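Inositol dehydrogenase (Lactobacillus casei, PDB 4MKX) probably oxidises scyllo-inositol with NAD as the cofactor, as an inositol dehydrogenase of the Gfo/Idh/MocA family. Local coordinates at residues T38-A43 / E310-V315; R166-D171 / I248-R253; K209-V214 / A237-E242. One frame throughout, in Å; residues are numbered along the deposited sequence.

Contact 1. Residues T38-A43 / E310-V315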
# COMPACT_ATOMS: atom_id res chain seq x y z
N THR A 38 22.12 3.28 29.01
CA THR A 38 22.73 4.03 27.91
C THR A 38 21.87 5.15 27.30
O THR A 38 22.40 6.15 26.80
CB THR A 38 23.19 3.08 26.79
OG1 THR A 38 22.07 2.34 26.29
CG2 THR A 38 24.25 2.12 27.31
N LYS A 39 20.55 4.99 27.33
CA LYS A 39 19.69 5.87 26.57
C LYS A 39 18.74 6.72 27.39
O LYS A 39 18.28 7.77 26.94
CB LYS A 39 18.89 5.05 25.55
CG LYS A 39 19.76 4.40 24.49
CD LYS A 39 18.94 3.46 23.62
CE LYS A 39 19.83 2.63 22.72
NZ LYS A 39 20.79 3.47 21.95
N ILE A 40 18.42 6.27 28.60
CA ILE A 40 17.39 6.94 29.37
C ILE A 40 17.96 8.11 30.16
O ILE A 40 18.98 7.97 30.85
CB ILE A 40 16.64 5.94 30.31
CG1 ILE A 40 15.93 4.86 29.48
CG2 ILE A 40 15.64 6.67 31.20
CD1 ILE A 40 14.87 5.40 28.52
N GLN A 41 17.32 9.27 30.05
CA GLN A 41 17.80 10.46 30.75
C GLN A 41 17.51 10.35 32.23
O GLN A 41 16.48 9.82 32.62
CB GLN A 41 17.08 11.71 30.25
CG GLN A 41 17.21 12.02 28.78
CD GLN A 41 16.40 13.25 28.40
OE1 GLN A 41 15.41 13.15 27.67
NE2 GLN A 41 16.80 14.41 28.92
N HIS A 42 18.42 10.88 33.05
CA HIS A 42 18.23 10.99 34.50
C HIS A 42 18.10 9.64 35.18
O HIS A 42 17.43 9.53 36.20
CB HIS A 42 17.02 11.86 34.84
CG HIS A 42 17.02 13.20 34.18
ND1 HIS A 42 18.12 14.03 34.18
CD2 HIS A 42 16.06 13.86 33.49
CE1 HIS A 42 17.83 15.14 33.53
NE2 HIS A 42 16.59 15.06 33.10
N ALA A 43 18.75 8.63 34.62
CA ALA A 43 18.69 7.30 35.21
C ALA A 43 20.05 6.63 35.16
O ALA A 43 20.86 6.89 34.27
CB ALA A 43 17.66 6.45 34.49
N GLU A 310 8.25 4.09 27.46
CA GLU A 310 7.69 3.72 28.76
C GLU A 310 8.73 3.78 29.87
O GLU A 310 8.39 4.09 31.00
CB GLU A 310 7.01 2.33 28.74
CG GLU A 310 7.96 1.15 28.80
CD GLU A 310 7.26 -0.20 28.78
OE1 GLU A 310 6.03 -0.26 29.04
OE2 GLU A 310 7.94 -1.21 28.50
N GLU A 311 9.99 3.46 29.56
CA GLU A 311 11.05 3.54 30.56
C GLU A 311 11.26 5.00 30.95
O GLU A 311 11.38 5.32 32.13
CB GLU A 311 12.36 2.96 30.00
CG GLU A 311 12.32 1.45 29.77
CD GLU A 311 13.26 1.02 28.68
OE1 GLU A 311 13.92 1.90 28.10
OE2 GLU A 311 13.34 -0.19 28.37
N GLN A 312 11.29 5.89 29.96
CA GLN A 312 11.50 7.31 30.25
C GLN A 312 10.32 7.87 31.03
O GLN A 312 10.50 8.70 31.93
CB GLN A 312 11.73 8.11 28.97
CG GLN A 312 12.24 9.53 29.22
CD GLN A 312 13.64 9.55 29.82
OE1 GLN A 312 14.62 9.24 29.15
NE2 GLN A 312 13.74 9.93 31.10
N ALA A 313 9.12 7.42 30.69
CA ALA A 313 7.93 7.89 31.39
C ALA A 313 7.96 7.49 32.87
O ALA A 313 7.53 8.25 33.73
CB ALA A 313 6.66 7.36 30.72
N PHE A 314 8.47 6.30 33.15
CA PHE A 314 8.57 5.84 34.54
C PHE A 314 9.53 6.72 35.33
O PHE A 314 9.21 7.19 36.42
CB PHE A 314 8.98 4.37 34.58
CG PHE A 314 9.25 3.85 35.97
CD1 PHE A 314 8.20 3.64 36.87
CD2 PHE A 314 10.54 3.56 36.36
CE1 PHE A 314 8.46 3.15 38.15
CE2 PHE A 314 10.81 3.08 37.63
CZ PHE A 314 9.76 2.86 38.52
N VAL A 315 10.70 6.96 34.75
CA VAL A 315 11.71 7.81 35.39
C VAL A 315 11.19 9.23 35.61
O VAL A 315 11.36 9.79 36.70
CB VAL A 315 13.03 7.82 34.59
CG1 VAL A 315 13.98 8.89 35.12
CG2 VAL A 315 13.69 6.45 34.65
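Across the contact the nearest CA atoms are those of I40 and Q312, 6.0 Å apart, where a type II beta turn from I40 to A43 rests against the part of helix 304-319 at 310-315. In the Rossmann fold, the probable NAD-binding domain, the turn leads from helix 27-38 into strand 43-49. It offers a worked example of how a helix far along the sequence can read the backbone of a turn. The side-chain amide of Q312 does so, gripping Q41 with two bonds. Q41 N donates to Q312 OE1 at 2.8 Å, in the carbonyl plane and on a lone pair, while Q312 NE2 donates to Q41 O at 3.1 Å, almost straight at 173° though tilted from the plane of the Q41 carbonyl. Q312 leaves the helix with CG anti to its own N (chi1 -168°) and then bends at chi2, which swings the amide toward the turn. NE2 also donates to N316 OD1, one helical turn on; with Q41 and N316 as partners the amide's rotation is set. Beside the amide, I40 CG2 lies 3.4 Å from Q312 OE1, while the I40 side chain runs across that of E311, I40 CD1 3.8 Å from E311 CB. The E311 carboxylate is held elsewhere, by H32 and N35. At the far end V315 spreads its methyls, CG1 meeting the backbone oxygens of Q41 and H42, and CG2 lying 4.0 Å from both I40 CG2 and A43 CB.

Contact 2. Residues R166-D171 / I248-R253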
# COMPACT_ATOMS: atom_id res chain seq x y z
N ARG A 166 -10.67 -5.50 16.56
CA ARG A 166 -10.04 -6.77 16.21
C ARG A 166 -8.56 -6.59 16.48
O ARG A 166 -7.96 -5.63 16.02
CB ARG A 166 -10.25 -7.10 14.73
CG ARG A 166 -9.46 -8.34 14.29
CD ARG A 166 -9.68 -8.70 12.80
NE ARG A 166 -9.30 -7.64 11.87
CZ ARG A 166 -8.07 -7.44 11.42
NH1 ARG A 166 -7.08 -8.24 11.82
NH2 ARG A 166 -7.81 -6.44 10.58
N SER A 167 -7.97 -7.48 17.26
CA SER A 167 -6.54 -7.39 17.51
C SER A 167 -5.86 -8.73 17.33
O SER A 167 -6.35 -9.77 17.80
CB SER A 167 -6.28 -6.79 18.91
OG SER A 167 -5.02 -6.15 18.94
N TYR A 168 -4.73 -8.73 16.61
CA TYR A 168 -3.98 -9.94 16.35
C TYR A 168 -2.61 -9.78 16.97
O TYR A 168 -1.97 -8.74 16.79
CB TYR A 168 -3.73 -10.07 14.84
CG TYR A 168 -4.86 -10.60 13.99
CD1 TYR A 168 -6.18 -10.65 14.45
CD2 TYR A 168 -4.59 -11.05 12.71
CE1 TYR A 168 -7.20 -11.15 13.63
CE2 TYR A 168 -5.60 -11.53 11.89
CZ TYR A 168 -6.88 -11.59 12.35
OH TYR A 168 -7.85 -12.09 11.51
N SER A 169 -2.15 -10.81 17.66
CA SER A 169 -0.75 -10.89 18.10
C SER A 169 -0.23 -12.26 17.70
O SER A 169 -0.60 -13.27 18.30
CB SER A 169 -0.64 -10.72 19.62
OG SER A 169 -1.02 -9.41 20.01
N ILE A 170 0.63 -12.30 16.69
CA ILE A 170 1.14 -13.59 16.20
C ILE A 170 2.67 -13.58 16.14
O ILE A 170 3.27 -12.80 15.39
CB ILE A 170 0.58 -13.93 14.81
CG1 ILE A 170 -0.94 -13.68 14.75
CG2 ILE A 170 0.86 -15.39 14.46
CD1 ILE A 170 -1.54 -13.93 13.35
N ASP A 171 3.30 -14.44 16.93
CA ASP A 171 4.76 -14.53 16.97
C ASP A 171 5.26 -15.22 15.73
O ASP A 171 4.54 -16.02 15.12
CB ASP A 171 5.22 -15.32 18.21
CG ASP A 171 5.54 -14.44 19.40
OD1 ASP A 171 5.66 -13.21 19.24
OD2 ASP A 171 5.69 -14.99 20.51
N ILE A 248 -12.65 -9.06 18.73
CA ILE A 248 -12.16 -10.29 18.14
C ILE A 248 -10.67 -10.36 18.42
O ILE A 248 -9.96 -9.37 18.21
CB ILE A 248 -12.36 -10.26 16.62
CG1 ILE A 248 -13.85 -10.24 16.30
CG2 ILE A 248 -11.70 -11.47 15.97
CD1 ILE A 248 -14.15 -10.06 14.85
N LEU A 249 -10.20 -11.50 18.92
CA LEU A 249 -8.76 -11.68 19.13
C LEU A 249 -8.25 -12.85 18.32
O LEU A 249 -8.94 -13.85 18.17
CB LEU A 249 -8.46 -11.97 20.60
CG LEU A 249 -8.77 -10.90 21.62
CD1 LEU A 249 -8.29 -11.36 22.99
CD2 LEU A 249 -8.10 -9.60 21.22
N VAL A 250 -7.04 -12.73 17.80
CA VAL A 250 -6.34 -13.90 17.28
C VAL A 250 -4.95 -13.88 17.89
O VAL A 250 -4.31 -12.83 17.95
CB VAL A 250 -6.25 -13.93 15.75
CG1 VAL A 250 -5.31 -15.04 15.30
CG2 VAL A 250 -7.62 -14.15 15.14
N ALA A 251 -4.50 -15.02 18.39
CA ALA A 251 -3.16 -15.14 18.96
C ALA A 251 -2.52 -16.34 18.31
O ALA A 251 -3.17 -17.33 18.01
CB ALA A 251 -3.23 -15.34 20.46
N GLY A 252 -1.22 -16.27 18.09
CA GLY A 252 -0.57 -17.37 17.44
C GLY A 252 0.92 -17.33 17.64
O GLY A 252 1.47 -16.33 18.11
N ARG A 253 1.56 -18.43 17.28
CA ARG A 253 3.00 -18.54 17.43
C ARG A 253 3.65 -18.92 16.11
O ARG A 253 4.85 -19.21 16.08
CB ARG A 253 3.31 -19.58 18.49
CG ARG A 253 2.56 -19.38 19.79
CD ARG A 253 2.98 -20.40 20.82
NE ARG A 253 2.39 -20.14 22.13
CZ ARG A 253 2.87 -19.25 23.00
NH1 ARG A 253 3.93 -18.51 22.69
NH2 ARG A 253 2.27 -19.09 24.17
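Y168 and V250 pair at the middle of two parallel strands, 166-171 and 248-252, whose axes run 4.6 Å apart and only 3° from true parallel. They lie side by side within the mixed sheet of the C-terminal domain, joined by alternating bonds: S169 N donates to V250 O at 3.0 Å and G252 N returns to S169 O at 3.1 Å.

The tight part is the face that carries R166, Y168 and I170 with I248 and V250. With CG on the side of its backbone N (chi1 -79°), Y168 lays its ring against V250, whose CB sits over one face in a CH-pi contact, 3.9 Å from the centroid; V250 CG2 closes on Y168 CE1 at 3.4 Å. Over the other face the R166 guanidinium stands edge-on, NH1 above the ring centre. Farther along, I170 CG2 settles onto the glycine backbone, 3.7 Å from G252 C. At partly exposed D171 the backbones stay paired, but the side chains part: D171 OD2 and R253 NH1 are 4.5 Å apart, beyond a salt bridge, and R253 instead pairs with D194.

On the other face of the sheet S167 and S169 both bond D199. The buried charge of R166 is probably balanced by E262 and E264 of its own chain, while Y168 OH finds its partner in E264 of a neighbouring subunit, carrying the tyrosine's face into the subunit interface.

Contact 3. Residues K209-V214 / A237-E242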
# COMPACT_ATOMS: atom_id res chain seq x y z
N LYS A 209 -14.18 0.40 28.56
CA LYS A 209 -15.21 -0.56 28.96
C LYS A 209 -14.57 -1.89 29.38
O LYS A 209 -13.41 -2.14 29.07
CB LYS A 209 -16.19 -0.75 27.79
CG LYS A 209 -16.61 0.57 27.12
CD LYS A 209 -17.22 0.38 25.70
CE LYS A 209 -17.49 1.72 24.99
NZ LYS A 209 -18.04 1.59 23.60
N GLU A 210 -15.32 -2.73 30.10
CA GLU A 210 -14.82 -4.05 30.52
C GLU A 210 -15.38 -5.16 29.63
O GLU A 210 -16.39 -4.98 28.95
CB GLU A 210 -15.19 -4.38 31.97
CG GLU A 210 -14.62 -3.45 33.03
CD GLU A 210 -13.13 -3.23 32.92
OE1 GLU A 210 -12.38 -4.22 32.73
OE2 GLU A 210 -12.71 -2.06 33.05
N ILE A 211 -14.71 -6.32 29.65
CA ILE A 211 -15.14 -7.49 28.87
C ILE A 211 -16.12 -8.33 29.69
O ILE A 211 -15.83 -8.68 30.84
CB ILE A 211 -13.94 -8.35 28.46
CG1 ILE A 211 -12.98 -7.53 27.57
CG2 ILE A 211 -14.40 -9.61 27.74
CD1 ILE A 211 -11.53 -7.96 27.67
N ASP A 212 -17.26 -8.66 29.10
CA ASP A 212 -18.32 -9.39 29.80
C ASP A 212 -18.22 -10.90 29.61
O ASP A 212 -18.00 -11.64 30.56
CB ASP A 212 -19.70 -8.90 29.37
CG ASP A 212 -20.83 -9.54 30.17
OD1 ASP A 212 -20.60 -9.90 31.34
OD2 ASP A 212 -21.94 -9.67 29.62
N LYS A 213 -18.38 -11.36 28.37
CA LYS A 213 -18.28 -12.79 28.15
C LYS A 213 -17.47 -13.11 26.91
O LYS A 213 -17.37 -12.29 26.00
CB LYS A 213 -19.65 -13.46 28.09
CG LYS A 213 -20.61 -12.85 27.11
CD LYS A 213 -21.97 -13.54 27.18
CE LYS A 213 -22.72 -13.14 28.43
NZ LYS A 213 -23.97 -13.93 28.62
N VAL A 214 -16.86 -14.29 26.91
CA VAL A 214 -15.92 -14.69 25.86
C VAL A 214 -16.12 -16.14 25.46
O VAL A 214 -16.60 -16.97 26.25
CB VAL A 214 -14.45 -14.54 26.34
CG1 VAL A 214 -14.18 -13.12 26.82
CG2 VAL A 214 -14.14 -15.52 27.45
N ALA A 237 -10.74 -15.73 19.46
CA ALA A 237 -11.74 -15.48 20.47
C ALA A 237 -12.71 -14.40 20.04
O ALA A 237 -12.35 -13.46 19.33
CB ALA A 237 -11.07 -15.09 21.79
N LEU A 238 -13.95 -14.54 20.49
CA LEU A 238 -14.94 -13.50 20.30
C LEU A 238 -15.37 -13.05 21.69
O LEU A 238 -15.56 -13.87 22.58
CB LEU A 238 -16.15 -14.06 19.54
CG LEU A 238 -17.28 -13.09 19.23
CD1 LEU A 238 -16.80 -11.93 18.37
CD2 LEU A 238 -18.40 -13.89 18.55
N MET A 239 -15.50 -11.75 21.87
CA MET A 239 -15.77 -11.19 23.19
C MET A 239 -16.87 -10.16 23.09
O MET A 239 -16.92 -9.37 22.15
CB MET A 239 -14.50 -10.55 23.76
CG MET A 239 -13.32 -11.47 23.74
SD MET A 239 -11.94 -10.85 24.71
CE MET A 239 -11.62 -9.34 23.84
N GLN A 240 -17.77 -10.17 24.07
CA GLN A 240 -18.81 -9.19 24.12
C GLN A 240 -18.48 -8.34 25.34
O GLN A 240 -18.27 -8.87 26.43
CB GLN A 240 -20.14 -9.88 24.35
CG GLN A 240 -21.35 -8.99 24.25
CD GLN A 240 -22.62 -9.82 24.15
OE1 GLN A 240 -22.85 -10.71 24.97
NE2 GLN A 240 -23.43 -9.55 23.14
N LEU A 241 -18.41 -7.03 25.13
CA LEU A 241 -18.07 -6.13 26.24
C LEU A 241 -19.35 -5.69 26.94
O LEU A 241 -20.45 -6.02 26.48
CB LEU A 241 -17.28 -4.93 25.72
CG LEU A 241 -15.77 -5.10 25.49
CD1 LEU A 241 -15.41 -6.27 24.58
CD2 LEU A 241 -15.19 -3.80 24.95
N GLU A 242 -19.22 -4.95 28.04
CA GLU A 242 -20.37 -4.60 28.88
C GLU A 242 -21.50 -3.84 28.18
O GLU A 242 -22.67 -3.97 28.58
CB GLU A 242 -19.90 -3.81 30.10
CG GLU A 242 -19.57 -2.36 29.79
CD GLU A 242 -18.89 -1.66 30.94
OE1 GLU A 242 -19.19 -2.00 32.11
OE2 GLU A 242 -18.06 -0.77 30.66
O HOH W 1 -22.63 -7.55 27.75
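A classic beta bulge joins D212 and K213 to Q240, where strand 211-214 meets strand 237-241 in an antiparallel pairing of the C-terminal domain's sheet. Two successive amides share one acceptor: D212 N reaches Q240 O at 2.9 Å and K213 N reaches the same oxygen at 3.2 Å, both in its carbonyl plane. The return bond, Q240 N to K213 O, is nearly straight at 171°. The extra residue shifts the register by one, so that I211 faces L241 whereas K213 pairs with Q240 and V214 with M239.

Side chains sort by face. V214 and M239 run alongside each other from the same face, with V214 CG1 3.6 Å from M239 CG; the M239 chain then bends at chi3 (-61°), which brings CE to 4.1 Å from I211 CD1. On the other face K213 runs alongside Q240, whose OE1 bonds N348 of a neighbouring subunit. Beyond the bulge E242 N donates to E210 O at 3.0 Å, and one water donates both to D212 OD2 and to L241 O, tying the bulge to the strand's end. The K209 ammonium turns elsewhere, to D243 and D161.

Helix 328-347 packs against I211 and V214 through A337 and L341, and helix 197-207 meets I211, M239 and L241. Strands 246-252 and 351-352 flank the pair, the first beside 234-241 and the second beside 211-219.

How the contacts relate
Along the chain the three contacts are nested: contact 3 lies inside the loop closed by contact 2, and both lie inside the one closed by contact 1. Contact 1 sits on the other side of the chain's centre, its centre about 30 Å from that of contact 2 and about 35 Å from that of contact 3. It ties the Rossmann fold that probably binds the nucleotide to helix 304-319, from late in the sequence. Contacts 2 and 3, about 16 Å apart between centres, share the mixed sheet: strands 234-241 and 246-252 are neighbours there, and L249 O probably accepts a bond from A237 N. Both touch the same neighbouring subunit, so this sheet serves fold and assembly together.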